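Local coordinates for protein ORF10 (Moritella marina, PDB 6RIW) that forms the ketosynthase–chain length factor didomain of a polyunsaturated fatty acid synthase, in which the ketosynthase probably joins acyl units carried on acyl carrier protein, at residues L550-M558 with V578-L588; Q131-Q139 with V948-Q956. One frame throughout, in Å; residues are numbered along the deposited sequence.

Contact 1 (550-558 with 578-588) is buried in the second of two ketosynthase-like halves, where helix 552-567 lies against strand 576-581 and the loop that follows it. Contact 2 (131-139 with 948-956) brings the first half, through helix 129-148, against a loop near the end of the modelled chain. The centres lie about 24 Å apart, and contact 1 is nested along the chain within the long loop that contact 2 closes. They meet at Leu-586, whose CD2 is 4.0 Å from CZ of Phe-133. Contact 1 is internal to the second half, whereas contact 2 joins the first half to the C-terminal loop, next to helices 513-519, 589-595 and 699-706 of the second half.

Contact 1: L550-M558 with V578-L588; sequences LIPQQLMMM and VLVAMGMELEL
The side-chain amide of Gln-553 and the carboxylate of Glu-585 slide past each other with their planes turned 50° apart. CB of Glu-585 lies over one face of the amide, 3.8 Å from OE1 of Gln-553, while the methyl CE of Met-582 approaches NE2 from the other side of the plane. At the edge of the amide, and almost in its plane, NE2 of Gln-553 donates to O of Gly-583 at 3.2 Å. The acceptor is met nearly along the C=O axis, but the bond is bent at the hydrogen (136°). Gln-553 reaches this carbonyl because CG stands anti to the backbone N (chi1 -175°) and the chain runs on extended. Its OE1 accepts a hydrogen bond from a water that in turn accepts one from N of Glu-585, so both ends of the amide are tied to the loop beyond the strand.

Glu-585 is bent back toward the start of helix 552-567. Its OE1 accepts from a second water, which lies 2.8 Å from N of Gln-553, and its OE2 uses the anti lone pair to accept from N of Glu-587 at 3.0 Å. Beside this polar group, CD1 of Ile-551, the N-cap residue, rests 4.0 Å from CG of Glu-585. One helical turn further on, the contact becomes apolar: CE of Met-557 packs 3.6 Å from CG2 of Val-580 and also touches Val-578. Met-557 thus lies between strand 576-581 and helix 642-653, and the packing of helix 552-567 on the strand is consistent with the thiolase-like fold.

The buried carboxylate reaches the first helical turn through one water and is held directly by N of Glu-587. These surroundings would probably favour its charged form; the bonds also tie the loop after strand 576-581 to the helix start.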
ATOM      1  N   LEU A 550     -15.964   4.969  -8.819  1.00 24.45           N
ATOM      2  CA  LEU A 550     -14.693   4.824  -8.111  1.00 19.48           C
ATOM      3  C   LEU A 550     -14.646   5.760  -6.904  1.00 18.36           C
ATOM      4  O   LEU A 550     -15.191   6.863  -6.930  1.00 21.28           O
ATOM      5  CB  LEU A 550     -13.514   5.128  -9.039  1.00 19.69           C
ATOM      6  CG  LEU A 550     -13.505   4.539 -10.452  1.00 23.92           C
ATOM      7  CD1 LEU A 550     -12.146   4.830 -11.090  1.00 24.94           C
ATOM      8  CD2 LEU A 550     -13.770   3.039 -10.425  1.00 23.00           C
ATOM      9  N   ILE A 551     -13.972   5.327  -5.838  1.00 18.27           N
ATOM     10  CA  ILE A 551     -13.925   6.150  -4.629  1.00 16.25           C
ATOM     11  C   ILE A 551     -13.130   7.428  -4.906  1.00 14.43           C
ATOM     12  O   ILE A 551     -12.264   7.452  -5.800  1.00 15.51           O
ATOM     13  CB  ILE A 551     -13.344   5.376  -3.426  1.00 16.63           C
ATOM     14  CG1 ILE A 551     -11.877   4.964  -3.667  1.00 16.86           C
ATOM     15  CG2 ILE A 551     -14.223   4.163  -3.088  1.00 16.60           C
ATOM     16  CD1 ILE A 551     -11.113   4.576  -2.350  1.00 15.53           C
ATOM     17  N   PRO A 552     -13.385   8.504  -4.164  1.00 13.90           N
ATOM     18  CA  PRO A 552     -12.690   9.778  -4.439  1.00 17.27           C
ATOM     19  C   PRO A 552     -11.183   9.715  -4.299  1.00 16.20           C
ATOM     20  O   PRO A 552     -10.504  10.460  -5.009  1.00 17.91           O
ATOM     21  CB  PRO A 552     -13.314  10.740  -3.415  1.00 16.06           C
ATOM     22  CG  PRO A 552     -14.678  10.172  -3.161  1.00 20.43           C
ATOM     23  CD  PRO A 552     -14.516   8.677  -3.231  1.00 17.35           C
ATOM     24  N   GLN A 553     -10.623   8.842  -3.441  1.00 14.97           N
ATOM     25  CA  GLN A 553      -9.159   8.742  -3.361  1.00 15.70           C
ATOM     26  C   GLN A 553      -8.542   8.493  -4.741  1.00 18.11           C
ATOM     27  O   GLN A 553      -7.539   9.117  -5.117  1.00 15.65           O
ATOM     28  CB  GLN A 553      -8.737   7.629  -2.386  1.00 16.93           C
ATOM     29  CG  GLN A 553      -7.189   7.562  -2.160  1.00 19.73           C
ATOM     30  CD  GLN A 553      -6.724   6.309  -1.428  1.00 18.26           C
ATOM     31  OE1 GLN A 553      -7.093   5.188  -1.788  1.00 20.54           O
ATOM     32  NE2 GLN A 553      -5.882   6.493  -0.409  1.00 21.02           N
ATOM     33  N   GLN A 554      -9.137   7.589  -5.517  1.00 13.20           N
ATOM     34  CA  GLN A 554      -8.574   7.280  -6.829  1.00 15.62           C
ATOM     35  C   GLN A 554      -8.899   8.366  -7.851  1.00 17.88           C
ATOM     36  O   GLN A 554      -8.036   8.741  -8.650  1.00 17.38           O
ATOM     37  CB  GLN A 554      -9.066   5.909  -7.289  1.00 17.44           C
ATOM     38  CG  GLN A 554      -8.554   4.783  -6.359  1.00 18.28           C
ATOM     39  CD  GLN A 554      -8.278   3.456  -7.084  1.00 18.30           C
ATOM     40  OE1 GLN A 554      -8.684   3.254  -8.237  1.00 20.79           O
ATOM     41  NE2 GLN A 554      -7.578   2.541  -6.395  1.00 17.19           N
ATOM     42  N   LEU A 555     -10.115   8.918  -7.820  1.00 14.50           N
ATOM     43  CA  LEU A 555     -10.454   9.960  -8.792  1.00 17.55           C
ATOM     44  C   LEU A 555      -9.599  11.207  -8.594  1.00 17.07           C
ATOM     45  O   LEU A 555      -9.145  11.822  -9.567  1.00 17.14           O
ATOM     46  CB  LEU A 555     -11.936  10.317  -8.675  1.00 18.03           C
ATOM     47  CG  LEU A 555     -12.860   9.168  -9.071  1.00 19.40           C
ATOM     48  CD1 LEU A 555     -14.279   9.448  -8.638  1.00 22.94           C
ATOM     49  CD2 LEU A 555     -12.780   8.951 -10.561  1.00 25.95           C
ATOM     50  N   MET A 556      -9.392  11.611  -7.337  1.00 16.26           N
ATOM     51  CA  MET A 556      -8.568  12.786  -7.062  1.00 15.02           C
ATOM     52  C   MET A 556      -7.147  12.596  -7.558  1.00 18.06           C
ATOM     53  O   MET A 556      -6.569  13.519  -8.147  1.00 17.27           O
ATOM     54  CB  MET A 556      -8.543  13.098  -5.568  1.00 19.06           C
ATOM     55  CG  MET A 556      -9.850  13.579  -5.020  1.00 23.62           C
ATOM     56  SD  MET A 556      -9.961  15.372  -5.095  1.00 35.76           S
ATOM     57  CE  MET A 556      -8.739  15.849  -3.874  1.00 20.83           C
ATOM     58  N   MET A 557      -6.553  11.418  -7.295  1.00 17.11           N
ATOM     59  CA  MET A 557      -5.188  11.150  -7.740  1.00 15.11           C
ATOM     60  C   MET A 557      -5.108  11.154  -9.262  1.00 16.01           C
ATOM     61  O   MET A 557      -4.152  11.675  -9.851  1.00 15.58           O
ATOM     62  CB  MET A 557      -4.703   9.799  -7.190  1.00 14.51           C
ATOM     63  CG  MET A 557      -3.401   9.290  -7.846  1.00 18.30           C
ATOM     64  SD  MET A 557      -3.706   8.212  -9.289  1.00 24.28           S
ATOM     65  CE  MET A 557      -2.120   8.308 -10.125  1.00 20.29           C
ATOM     66  N   MET A 558      -6.106  10.575  -9.916  1.00 13.58           N
ATOM     67  CA  MET A 558      -6.055  10.459 -11.370  1.00 16.39           C
ATOM     68  C   MET A 558      -6.100  11.828 -12.027  1.00 15.71           C
ATOM     69  O   MET A 558      -5.388  12.081 -13.007  1.00 15.11           O
ATOM     70  CB  MET A 558      -7.214   9.591 -11.857  1.00 16.53           C
ATOM     71  CG  MET A 558      -7.008   8.110 -11.570  1.00 20.10           C
ATOM     72  SD  MET A 558      -8.622   7.312 -11.446  1.00 31.05           S
ATOM     73  CE  MET A 558      -8.991   7.191 -13.187  1.00 26.34           C
ATOM     74  N   VAL A 578       4.961   5.560 -12.668  1.00 13.52           N
ATOM     75  CA  VAL A 578       3.964   6.281 -11.878  1.00 12.49           C
ATOM     76  C   VAL A 578       4.090   5.794 -10.437  1.00 15.05           C
ATOM     77  O   VAL A 578       3.895   4.601 -10.169  1.00 15.77           O
ATOM     78  CB  VAL A 578       2.536   6.059 -12.404  1.00 14.58           C
ATOM     79  CG1 VAL A 578       1.523   6.862 -11.590  1.00 13.51           C
ATOM     80  CG2 VAL A 578       2.410   6.468 -13.898  1.00 14.52           C
ATOM     81  N   LEU A 579       4.461   6.692  -9.524  1.00 11.90           N
ATOM     82  CA  LEU A 579       4.577   6.360  -8.112  1.00 11.11           C
ATOM     83  C   LEU A 579       3.509   7.137  -7.366  1.00 12.96           C
ATOM     84  O   LEU A 579       3.408   8.356  -7.531  1.00 15.45           O
ATOM     85  CB  LEU A 579       5.967   6.726  -7.566  1.00 11.66           C
ATOM     86  CG  LEU A 579       7.177   6.225  -8.361  1.00 14.83           C
ATOM     87  CD1 LEU A 579       8.431   6.714  -7.684  1.00 11.47           C
ATOM     88  CD2 LEU A 579       7.188   4.691  -8.437  1.00 14.78           C
ATOM     89  N   VAL A 580       2.690   6.451  -6.572  1.00 10.88           N
ATOM     90  CA  VAL A 580       1.637   7.144  -5.831  1.00 10.08           C
ATOM     91  C   VAL A 580       1.950   7.039  -4.339  1.00 11.15           C
ATOM     92  O   VAL A 580       1.883   5.952  -3.757  1.00 10.61           O
ATOM     93  CB  VAL A 580       0.248   6.577  -6.147  1.00 13.18           C
ATOM     94  CG1 VAL A 580      -0.822   7.312  -5.339  1.00 12.31           C
ATOM     95  CG2 VAL A 580      -0.040   6.692  -7.657  1.00 15.87           C
ATOM     96  N   ALA A 581       2.258   8.174  -3.721  1.00  9.89           N
ATOM     97  CA  ALA A 581       2.422   8.256  -2.277  1.00  9.88           C
ATOM     98  C   ALA A 581       1.055   8.270  -1.610  1.00 12.74           C
ATOM     99  O   ALA A 581       0.211   9.108  -1.932  1.00 11.10           O
ATOM    100  CB  ALA A 581       3.210   9.515  -1.909  1.00 10.73           C
ATOM    101  N   MET A 582       0.818   7.331  -0.701  1.00 12.58           N
ATOM    102  CA  MET A 582      -0.505   7.236  -0.103  1.00 12.76           C
ATOM    103  C   MET A 582      -0.404   6.352   1.127  1.00 13.10           C
ATOM    104  O   MET A 582       0.615   5.701   1.365  1.00 12.82           O
ATOM    105  CB  MET A 582      -1.527   6.680  -1.108  1.00 13.82           C
ATOM    106  CG  MET A 582      -1.083   5.347  -1.761  1.00 12.94           C
ATOM    107  SD  MET A 582      -1.342   3.881  -0.700  1.00 19.72           S
ATOM    108  CE  MET A 582      -3.103   3.558  -1.038  1.00 16.25           C
ATOM    109  N   GLY A 583      -1.457   6.392   1.940  1.00 13.63           N
ATOM    110  CA  GLY A 583      -1.745   5.362   2.911  1.00 16.79           C
ATOM    111  C   GLY A 583      -3.160   4.865   2.647  1.00 17.87           C
ATOM    112  O   GLY A 583      -3.832   5.324   1.716  1.00 16.02           O
ATOM    113  N   MET A 584      -3.609   3.920   3.467  1.00 16.93           N
ATOM    114  CA  MET A 584      -4.920   3.345   3.155  1.00 16.55           C
ATOM    115  C   MET A 584      -6.015   4.397   3.306  1.00 13.20           C
ATOM    116  O   MET A 584      -5.922   5.319   4.128  1.00 16.38           O
ATOM    117  CB  MET A 584      -5.217   2.102   4.017  1.00 18.84           C
ATOM    118  CG  MET A 584      -5.436   2.316   5.495  1.00 22.45           C
ATOM    119  SD  MET A 584      -6.421   0.943   6.250  1.00 33.79           S
ATOM    120  CE  MET A 584      -7.925   1.097   5.389  1.00 11.87           C
ATOM    121  N   GLU A 585      -7.019   4.299   2.447  1.00 14.41           N
ATOM    122  CA  GLU A 585      -8.249   5.059   2.623  1.00 13.88           C
ATOM    123  C   GLU A 585      -8.961   4.486   3.838  1.00 13.93           C
ATOM    124  O   GLU A 585      -9.499   3.378   3.777  1.00 12.57           O
ATOM    125  CB  GLU A 585      -9.115   4.945   1.372  1.00 15.26           C
ATOM    126  CG  GLU A 585     -10.485   5.628   1.487  1.00 16.11           C
ATOM    127  CD  GLU A 585     -10.377   7.066   1.989  1.00 24.51           C
ATOM    128  OE1 GLU A 585     -10.093   7.969   1.157  1.00 19.16           O
ATOM    129  OE2 GLU A 585     -10.590   7.295   3.211  1.00 21.21           O
ATOM    130  N   LEU A 586      -8.920   5.211   4.950  1.00 12.57           N
ATOM    131  CA  LEU A 586      -9.547   4.719   6.169  1.00 13.09           C
ATOM    132  C   LEU A 586     -11.055   4.552   6.022  1.00 14.17           C
ATOM    133  O   LEU A 586     -11.651   3.761   6.774  1.00 12.95           O
ATOM    134  CB  LEU A 586      -9.213   5.671   7.308  1.00 11.40           C
ATOM    135  CG  LEU A 586      -7.706   5.775   7.656  1.00 12.26           C
ATOM    136  CD1 LEU A 586      -7.493   6.902   8.682  1.00 13.36           C
ATOM    137  CD2 LEU A 586      -7.165   4.449   8.200  1.00 13.58           C
ATOM    138  N   GLU A 587     -11.697   5.272   5.075  1.00 13.98           N
ATOM    139  CA  GLU A 587     -13.129   5.070   4.842  1.00 12.98           C
ATOM    140  C   GLU A 587     -13.446   3.679   4.303  1.00 14.12           C
ATOM    141  O   GLU A 587     -14.626   3.290   4.284  1.00 11.98           O
ATOM    142  CB  GLU A 587     -13.698   6.144   3.891  1.00 13.88           C
ATOM    143  CG  GLU A 587     -13.665   7.543   4.507  1.00 17.28           C
ATOM    144  CD  GLU A 587     -14.364   8.594   3.635  1.00 25.19           C
ATOM    145  OE1 GLU A 587     -14.645   8.320   2.444  1.00 25.54           O
ATOM    146  OE2 GLU A 587     -14.622   9.698   4.146  1.00 22.01           O
ATOM    147  N   LEU A 588     -12.436   2.901   3.906  1.00 12.92           N
ATOM    148  CA  LEU A 588     -12.702   1.527   3.498  1.00 10.99           C
ATOM    149  C   LEU A 588     -13.308   0.668   4.610  1.00 12.67           C
ATOM    150  O   LEU A 588     -13.906  -0.380   4.309  1.00 11.10           O
ATOM    151  CB  LEU A 588     -11.407   0.868   2.993  1.00 12.56           C
ATOM    152  CG  LEU A 588     -10.837   1.397   1.660  1.00 14.98           C
ATOM    153  CD1 LEU A 588      -9.568   0.622   1.320  1.00 17.08           C
ATOM    154  CD2 LEU A 588     -11.861   1.284   0.554  1.00 17.55           C
TER
HETATM  155  O   HOH W   1     -11.839   8.005  -1.010  1.00 17.44           O
HETATM  156  O   HOH W   2      -6.628   2.912  -0.017  1.00 21.37           O

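Contact 2: Q131-Q139 with V948-Q956; sequences QLFMPLYHQ and VMMDNLKPQ
Leu-132 and Asn-952 bring their CA atoms within 5.7 Å, and Pro-135 and Met-950 come nearly as close, where the loop 948-956 runs antiparallel to helix 129-148 beside a kink: Pro-135 has no N-H to give, and N of Leu-136 bonds to O of Phe-133 instead of O of Leu-132. At the centre of the packing, CG of Pro-135 sits 3.3 Å from O of Met-949, and its CB is bordered by Val-948, SD of Met-950 and CD1 of Leu-953.

Leu-953 forks over the helix: CD1 lies 3.9 Å from CD2 of Leu-136, whereas CD2 lies 3.4 Å from O of Leu-132. Met-950 and Gln-139 cross at about a right angle. Met-950 is folded at both chi2 and chi3, which lays SD 3.3 Å from NE2 of Gln-139 and CE against its CB and CG. NE2 also donates a hydrogen bond to a water that donates to O of Val-948, while OE1 accepts from ND2 of Asn-143.

Asn-952 turns its amide almost perpendicular to that of Gln-131 (82°). Its ND2 makes a weak hydrogen bond to O of Gln-131 at 3.4 Å, but its stronger partner is O of Lys-162, and OD1 accepts from Thr-164. One water donates to both O and OE1 of Gln-131, whose OE1 also accepts from N of Lys-162 and whose NE2 donates to O of Ala-160; another joins O of Leu-132 to O of Asn-952.

The kink deprives the carbonyls of Gln-131 and Leu-132 of their usual helical N-H partners; each is met by a water, Gln-131 also weakly by Asn-952. The loop covers the proline largely with apolar side chains and the carbonyl of Met-949, joining the first ketosynthase-like half to the C-terminal part of the chain.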
ATOM      1  N   GLN A 131     -11.203  -2.582  14.538  1.00 12.53           N
ATOM      2  CA  GLN A 131     -11.624  -2.288  15.905  1.00 13.60           C
ATOM      3  C   GLN A 131     -11.597  -0.796  16.199  1.00 12.52           C
ATOM      4  O   GLN A 131     -12.333  -0.324  17.076  1.00 14.17           O
ATOM      5  CB  GLN A 131     -10.728  -3.017  16.920  1.00 14.90           C
ATOM      6  CG  GLN A 131     -10.792  -4.537  16.883  1.00 13.78           C
ATOM      7  CD  GLN A 131     -11.890  -5.093  17.786  1.00 16.02           C
ATOM      8  OE1 GLN A 131     -12.626  -4.339  18.425  1.00 18.21           O
ATOM      9  NE2 GLN A 131     -12.008  -6.425  17.829  1.00 18.51           N
ATOM     10  N   LEU A 132     -10.775  -0.042  15.479  1.00  9.37           N
ATOM     11  CA  LEU A 132     -10.625   1.385  15.734  1.00 11.24           C
ATOM     12  C   LEU A 132     -11.697   2.238  15.070  1.00 12.01           C
ATOM     13  O   LEU A 132     -11.838   3.400  15.449  1.00 12.57           O
ATOM     14  CB  LEU A 132      -9.239   1.863  15.262  1.00 12.36           C
ATOM     15  CG  LEU A 132      -8.045   1.246  16.011  1.00 13.75           C
ATOM     16  CD1 LEU A 132      -6.737   1.452  15.245  1.00 13.53           C
ATOM     17  CD2 LEU A 132      -7.919   1.834  17.389  1.00 13.98           C
ATOM     18  N   PHE A 133     -12.458   1.705  14.109  1.00 12.08           N
ATOM     19  CA  PHE A 133     -13.364   2.551  13.334  1.00 11.12           C
ATOM     20  C   PHE A 133     -14.811   2.074  13.340  1.00 10.08           C
ATOM     21  O   PHE A 133     -15.720   2.899  13.254  1.00 11.95           O
ATOM     22  CB  PHE A 133     -12.852   2.671  11.898  1.00 10.57           C
ATOM     23  CG  PHE A 133     -11.466   3.231  11.840  1.00  8.65           C
ATOM     24  CD1 PHE A 133     -11.234   4.544  12.266  1.00 11.06           C
ATOM     25  CD2 PHE A 133     -10.390   2.443  11.442  1.00 10.48           C
ATOM     26  CE1 PHE A 133      -9.936   5.059  12.264  1.00 12.32           C
ATOM     27  CE2 PHE A 133      -9.102   2.944  11.415  1.00 11.67           C
ATOM     28  CZ  PHE A 133      -8.857   4.247  11.832  1.00 12.44           C
ATOM     29  N   MET A 134     -15.044   0.769  13.433  1.00 11.55           N
ATOM     30  CA  MET A 134     -16.424   0.274  13.425  1.00 11.57           C
ATOM     31  C   MET A 134     -17.336   0.979  14.428  1.00 12.92           C
ATOM     32  O   MET A 134     -18.510   1.217  14.088  1.00 14.23           O
ATOM     33  CB  MET A 134     -16.447  -1.239  13.704  1.00 13.24           C
ATOM     34  CG  MET A 134     -15.954  -2.140  12.605  1.00 14.64           C
ATOM     35  SD  MET A 134     -16.473  -1.714  10.919  1.00 18.17           S
ATOM     36  CE  MET A 134     -15.112  -2.445   9.999  1.00 15.95           C
ATOM     37  N   PRO A 135     -16.909   1.300  15.651  1.00 14.05           N
ATOM     38  CA  PRO A 135     -17.853   1.921  16.591  1.00 15.18           C
ATOM     39  C   PRO A 135     -18.367   3.273  16.127  1.00 15.58           C
ATOM     40  O   PRO A 135     -19.450   3.668  16.554  1.00 13.92           O
ATOM     41  CB  PRO A 135     -17.036   2.049  17.884  1.00 15.14           C
ATOM     42  CG  PRO A 135     -15.999   1.009  17.783  1.00 16.28           C
ATOM     43  CD  PRO A 135     -15.620   1.003  16.312  1.00 15.93           C
ATOM     44  N   LEU A 136     -17.627   3.996  15.277  1.00 11.53           N
ATOM     45  CA  LEU A 136     -18.160   5.234  14.701  1.00 10.95           C
ATOM     46  C   LEU A 136     -19.483   4.966  13.988  1.00 12.04           C
ATOM     47  O   LEU A 136     -20.507   5.578  14.302  1.00 14.24           O
ATOM     48  CB  LEU A 136     -17.170   5.837  13.706  1.00 12.09           C
ATOM     49  CG  LEU A 136     -15.815   6.318  14.233  1.00 13.15           C
ATOM     50  CD1 LEU A 136     -14.824   6.525  13.064  1.00 12.22           C
ATOM     51  CD2 LEU A 136     -16.041   7.604  15.010  1.00 13.54           C
ATOM     52  N   TYR A 137     -19.465   4.067  13.002  1.00 12.92           N
ATOM     53  CA  TYR A 137     -20.669   3.840  12.200  1.00 11.46           C
ATOM     54  C   TYR A 137     -21.755   3.179  13.027  1.00 11.68           C
ATOM     55  O   TYR A 137     -22.947   3.477  12.852  1.00 13.35           O
ATOM     56  CB  TYR A 137     -20.366   2.966  10.987  1.00 10.89           C
ATOM     57  CG  TYR A 137     -18.970   3.145  10.450  1.00 14.73           C
ATOM     58  CD1 TYR A 137     -18.521   4.419  10.084  1.00 10.70           C
ATOM     59  CD2 TYR A 137     -18.107   2.044  10.302  1.00 12.62           C
ATOM     60  CE1 TYR A 137     -17.232   4.609   9.613  1.00 13.71           C
ATOM     61  CE2 TYR A 137     -16.821   2.209   9.817  1.00 13.87           C
ATOM     62  CZ  TYR A 137     -16.396   3.493   9.460  1.00 15.21           C
ATOM     63  OH  TYR A 137     -15.117   3.681   8.992  1.00 14.22           O
ATOM     64  N   HIS A 138     -21.372   2.253  13.902  1.00 10.14           N
ATOM     65  CA  HIS A 138     -22.379   1.421  14.556  1.00 11.30           C
ATOM     66  C   HIS A 138     -23.036   2.132  15.728  1.00 12.49           C
ATOM     67  O   HIS A 138     -24.209   1.871  16.018  1.00 11.35           O
ATOM     68  CB  HIS A 138     -21.747   0.071  14.949  1.00 11.13           C
ATOM     69  CG  HIS A 138     -21.353  -0.746  13.753  1.00 14.04           C
ATOM     70  ND1 HIS A 138     -20.343  -1.688  13.775  1.00 13.66           N
ATOM     71  CD2 HIS A 138     -21.828  -0.732  12.482  1.00 11.96           C
ATOM     72  CE1 HIS A 138     -20.232  -2.234  12.572  1.00 15.76           C
ATOM     73  NE2 HIS A 138     -21.121  -1.667  11.771  1.00 14.73           N
ATOM     74  N   GLN A 139     -22.355   3.094  16.357  1.00 12.71           N
ATOM     75  CA  GLN A 139     -23.065   3.933  17.317  1.00 13.12           C
ATOM     76  C   GLN A 139     -24.156   4.729  16.619  1.00 14.25           C
ATOM     77  O   GLN A 139     -25.263   4.888  17.153  1.00 14.14           O
ATOM     78  CB  GLN A 139     -22.104   4.885  18.044  1.00 15.03           C
ATOM     79  CG  GLN A 139     -22.812   5.746  19.142  1.00 15.59           C
ATOM     80  CD  GLN A 139     -23.234   4.917  20.356  1.00 19.23           C
ATOM     81  OE1 GLN A 139     -24.274   5.174  20.987  1.00 24.87           O
ATOM     82  NE2 GLN A 139     -22.435   3.913  20.681  1.00 20.09           N
ATOM     83  N   VAL A 948     -22.504  -2.077  21.413  1.00 19.54           N
ATOM     84  CA  VAL A 948     -21.400  -1.393  20.721  1.00 17.06           C
ATOM     85  C   VAL A 948     -20.517  -0.685  21.735  1.00 17.61           C
ATOM     86  O   VAL A 948     -21.001   0.075  22.579  1.00 18.63           O
ATOM     87  CB  VAL A 948     -21.939  -0.397  19.682  1.00 17.98           C
ATOM     88  CG1 VAL A 948     -20.756   0.385  19.028  1.00 15.80           C
ATOM     89  CG2 VAL A 948     -22.728  -1.125  18.594  1.00 15.98           C
ATOM     90  N   MET A 949     -19.210  -0.937  21.666  1.00 16.41           N
ATOM     91  CA  MET A 949     -18.268  -0.369  22.623  1.00 18.31           C
ATOM     92  C   MET A 949     -17.499   0.781  21.983  1.00 16.01           C
ATOM     93  O   MET A 949     -16.968   0.637  20.878  1.00 17.00           O
ATOM     94  CB  MET A 949     -17.282  -1.421  23.130  1.00 19.20           C
ATOM     95  CG  MET A 949     -17.958  -2.655  23.734  1.00 26.02           C
ATOM     96  SD  MET A 949     -18.907  -2.226  25.211  1.00 32.62           S
ATOM     97  CE  MET A 949     -17.540  -1.801  26.301  1.00 34.30           C
ATOM     98  N   MET A 950     -17.387   1.894  22.706  1.00 16.80           N
ATOM     99  CA  MET A 950     -16.768   3.103  22.170  1.00 15.84           C
ATOM    100  C   MET A 950     -15.360   3.351  22.691  1.00 15.13           C
ATOM    101  O   MET A 950     -14.752   4.351  22.300  1.00 14.60           O
ATOM    102  CB  MET A 950     -17.640   4.314  22.509  1.00 20.35           C
ATOM    103  CG  MET A 950     -19.088   4.166  22.081  1.00 20.34           C
ATOM    104  SD  MET A 950     -19.197   4.178  20.295  1.00 21.44           S
ATOM    105  CE  MET A 950     -19.239   5.962  20.075  1.00 19.93           C
ATOM    106  N   ASP A 951     -14.833   2.464  23.549  1.00 13.64           N
ATOM    107  CA  ASP A 951     -13.569   2.710  24.254  1.00 17.61           C
ATOM    108  C   ASP A 951     -12.418   3.025  23.303  1.00 16.45           C
ATOM    109  O   ASP A 951     -11.548   3.840  23.630  1.00 16.25           O
ATOM    110  CB  ASP A 951     -13.167   1.491  25.101  1.00 24.77           C
ATOM    111  CG  ASP A 951     -14.295   0.960  25.956  1.00 37.92           C
ATOM    112  OD1 ASP A 951     -15.219   0.327  25.393  1.00 36.67           O
ATOM    113  OD2 ASP A 951     -14.246   1.169  27.195  1.00 42.19           O
ATOM    114  N   ASN A 952     -12.356   2.347  22.150  1.00 15.69           N
ATOM    115  CA  ASN A 952     -11.219   2.534  21.254  1.00 14.27           C
ATOM    116  C   ASN A 952     -11.202   3.905  20.580  1.00 15.47           C
ATOM    117  O   ASN A 952     -10.167   4.283  20.016  1.00 15.32           O
ATOM    118  CB  ASN A 952     -11.223   1.444  20.178  1.00 12.01           C
ATOM    119  CG  ASN A 952     -10.610   0.153  20.667  1.00 15.90           C
ATOM    120  OD1 ASN A 952      -9.706   0.164  21.493  1.00 18.28           O
ATOM    121  ND2 ASN A 952     -11.099  -0.966  20.161  1.00 15.83           N
ATOM    122  N   LEU A 953     -12.314   4.642  20.617  1.00 14.21           N
ATOM    123  CA  LEU A 953     -12.370   5.970  20.016  1.00 14.13           C
ATOM    124  C   LEU A 953     -11.771   7.053  20.907  1.00 14.27           C
ATOM    125  O   LEU A 953     -11.371   8.107  20.401  1.00 15.08           O
ATOM    126  CB  LEU A 953     -13.824   6.337  19.703  1.00 13.92           C
ATOM    127  CG  LEU A 953     -14.611   5.432  18.767  1.00 16.63           C
ATOM    128  CD1 LEU A 953     -16.047   5.989  18.545  1.00 14.91           C
ATOM    129  CD2 LEU A 953     -13.877   5.267  17.449  1.00 17.45           C
ATOM    130  N   LYS A 954     -11.738   6.840  22.217  1.00 13.87           N
ATOM    131  CA  LYS A 954     -11.197   7.853  23.104  1.00 15.86           C
ATOM    132  C   LYS A 954      -9.739   8.131  22.737  1.00 13.49           C
ATOM    133  O   LYS A 954      -8.950   7.180  22.601  1.00 14.01           O
ATOM    134  CB  LYS A 954     -11.296   7.364  24.545  1.00 17.33           C
ATOM    135  CG  LYS A 954     -10.618   8.280  25.550  1.00 24.80           C
ATOM    136  CD  LYS A 954     -10.731   7.685  26.963  1.00 30.43           C
ATOM    137  CE  LYS A 954     -10.491   8.733  28.045  1.00 30.37           C
ATOM    138  NZ  LYS A 954      -9.060   8.801  28.419  1.00 34.22           N
ATOM    139  N   PRO A 955      -9.342   9.399  22.565  1.00 13.99           N
ATOM    140  CA  PRO A 955      -7.933   9.712  22.258  1.00 14.02           C
ATOM    141  C   PRO A 955      -6.950   9.007  23.186  1.00 14.97           C
ATOM    142  O   PRO A 955      -6.999   9.166  24.416  1.00 13.33           O
ATOM    143  CB  PRO A 955      -7.872  11.238  22.410  1.00 15.52           C
ATOM    144  CG  PRO A 955      -9.289  11.704  22.062  1.00 16.80           C
ATOM    145  CD  PRO A 955     -10.202  10.601  22.581  1.00 18.01           C
ATOM    146  N   GLN A 956      -6.060   8.200  22.598  1.00 14.07           N
ATOM    147  CA  GLN A 956      -5.251   7.255  23.367  1.00 14.10           C
ATOM    148  C   GLN A 956      -4.010   7.868  24.008  1.00 12.84           C
ATOM    149  O   GLN A 956      -3.393   7.211  24.855  1.00 15.27           O
ATOM    150  CB  GLN A 956      -4.839   6.072  22.477  1.00 16.95           C
ATOM    151  CG  GLN A 956      -6.030   5.189  22.148  1.00 16.50           C
ATOM    152  CD  GLN A 956      -5.672   4.014  21.248  1.00 15.19           C
ATOM    153  OE1 GLN A 956      -4.511   3.654  21.101  1.00 16.78           O
ATOM    154  NE2 GLN A 956      -6.690   3.396  20.660  1.00 14.28           N
TER
HETATM  155  O   HOH W   3     -13.869  -2.049  18.534  1.00 18.44           O
HETATM  156  O   HOH W   4     -10.019   4.831  17.334  1.00 14.61           O
HETATM  157  O   HOH W   5     -23.095   1.900  22.711  1.00 30.67           O